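Long-range contact in Na Glutathione S-transferase 1 (Necator americanus, PDB 2ON7), which probably catalyses the conjugation of glutathione to electrophilic compounds, as a dimeric glutathione S-transferase of a human hookworm: residues A[78-83]-A[150-155]. Sequence-based numbering, arbitrary orientation.
Sequences AGKSTF and GDSLTW
Trp155 turns one edge of its indole to the backbone of Ala78, CD1 lying 4.0 Å from Ala78 CA and close to the ring plane. The contact belongs to the glutathione S-transferase fold, where a linker leads from the thioredoxin-like domain into the long helix 82-109 of the all-helical domain; here that linker meets the loop entering helix 155-168. The indole is set between domains, touching Ile21 and the Cys17-Cys68 disulfide on one and Val88 and Ala92 on the other. A broad, flat residue with a single N-H suits this place: its edge also holds a water in the ring plane, which accepts from Trp155 NE1 at 2.9 Å and lies 2.9 Å from Ala78 O, to which it can donate, although other acceptors compete for its protons. Ala78 fits because its small CB points away from the loop and packs on Arg73 and Glu85, leaving its backbone to the indole.

Beside it, Thr154 presents its methyl across the contact: CG2 stands beside the residue's own backbone N and is 4.0 Å from Gly79 N. A branched side chain can offer this apolar branch while its hydroxyl takes another position. Gly79 has phi 125°, where a CB would jam against the preceding carbonyl oxygen. The two segments run roughly antiparallel, and toward Lys80 the contact becomes polar and more exposed. The bend of the Lys80 chain at chi2 (-78°) helps bring CE to 4.0 Å from Ser152 OG, and a second bend at chi4 turns NZ; a long, flexible chain can cover this small hydroxyl and keep its charge at the surface. The ammonium group approaches the Asp151 carboxylate without forming a salt bridge, Lys80 NZ remaining 4.4 Å from Asp151 OD2.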
# COMPACT_ATOMS: atom_id res chain seq x y z
N ALA A 78 10.50 12.28 0.06
CA ALA A 78 10.31 10.85 0.32
C ALA A 78 10.91 10.43 1.66
O ALA A 78 10.53 9.37 2.20
CB ALA A 78 10.91 9.99 -0.82
N GLY A 79 11.82 11.24 2.19
CA GLY A 79 12.67 10.80 3.30
C GLY A 79 14.13 11.00 2.93
O GLY A 79 14.50 11.05 1.75
N LYS A 80 14.96 11.14 3.96
CA LYS A 80 16.35 11.55 3.80
C LYS A 80 17.31 10.36 3.70
O LYS A 80 18.52 10.52 3.47
CB LYS A 80 16.76 12.48 4.94
CG LYS A 80 16.08 13.86 4.91
CD LYS A 80 16.71 14.84 3.90
CE LYS A 80 16.32 16.33 4.17
NZ LYS A 80 16.64 16.83 5.55
N SER A 81 16.75 9.16 3.88
CA SER A 81 17.50 7.92 3.76
C SER A 81 16.47 6.90 3.36
O SER A 81 15.28 7.12 3.57
CB SER A 81 18.10 7.51 5.09
OG SER A 81 17.06 7.08 5.98
N THR A 82 16.94 5.79 2.81
CA THR A 82 16.08 4.69 2.35
C THR A 82 15.25 4.07 3.47
O THR A 82 14.15 3.57 3.22
CB THR A 82 16.92 3.57 1.73
OG1 THR A 82 18.03 3.31 2.60
CG2 THR A 82 17.44 4.01 0.40
N PHE A 83 15.83 4.05 4.68
CA PHE A 83 15.11 3.64 5.88
C PHE A 83 14.00 4.62 6.25
O PHE A 83 12.87 4.20 6.48
CB PHE A 83 16.04 3.36 7.07
CG PHE A 83 15.35 2.61 8.18
CD1 PHE A 83 15.14 1.24 8.09
CD2 PHE A 83 14.85 3.29 9.30
CE1 PHE A 83 14.47 0.53 9.10
CE2 PHE A 83 14.18 2.61 10.33
CZ PHE A 83 13.99 1.22 10.23
N GLY A 150 11.43 12.10 10.66
CA GLY A 150 12.56 13.01 10.50
C GLY A 150 12.20 14.41 10.96
O GLY A 150 11.37 14.58 11.87
N ASP A 151 12.79 15.41 10.32
CA ASP A 151 12.50 16.78 10.72
C ASP A 151 12.26 17.64 9.49
O ASP A 151 12.54 18.85 9.49
CB ASP A 151 13.66 17.36 11.54
CG ASP A 151 15.01 17.21 10.83
OD1 ASP A 151 15.99 17.70 11.40
OD2 ASP A 151 15.08 16.61 9.71
N SER A 152 11.76 16.99 8.46
CA SER A 152 11.43 17.65 7.23
C SER A 152 10.12 17.05 6.69
O SER A 152 9.77 15.90 7.02
CB SER A 152 12.58 17.48 6.23
OG SER A 152 12.70 16.12 5.85
N LEU A 153 9.40 17.83 5.87
CA LEU A 153 8.19 17.37 5.19
C LEU A 153 8.49 16.13 4.35
O LEU A 153 9.49 16.08 3.63
CB LEU A 153 7.62 18.52 4.29
CG LEU A 153 6.35 18.43 3.40
CD1 LEU A 153 6.45 17.35 2.33
CD2 LEU A 153 5.05 18.17 4.21
N THR A 154 7.63 15.13 4.46
CA THR A 154 7.58 14.01 3.53
C THR A 154 6.13 13.89 3.07
O THR A 154 5.24 14.51 3.67
CB THR A 154 8.00 12.67 4.19
OG1 THR A 154 6.99 12.26 5.11
CG2 THR A 154 9.35 12.78 4.91
N TRP A 155 5.88 13.08 2.03
CA TRP A 155 4.53 12.91 1.47
C TRP A 155 3.45 12.40 2.41
O TRP A 155 2.28 12.69 2.17
CB TRP A 155 4.56 12.06 0.16
CG TRP A 155 5.04 10.63 0.24
CD1 TRP A 155 6.34 10.18 0.32
CD2 TRP A 155 4.22 9.44 0.17
NE1 TRP A 155 6.36 8.80 0.35
CE2 TRP A 155 5.08 8.33 0.25
CE3 TRP A 155 2.83 9.21 0.06
CZ2 TRP A 155 4.60 7.00 0.24
CZ3 TRP A 155 2.35 7.89 0.03
CH2 TRP A 155 3.24 6.80 0.11
O HOH W 1 8.74 7.39 1.07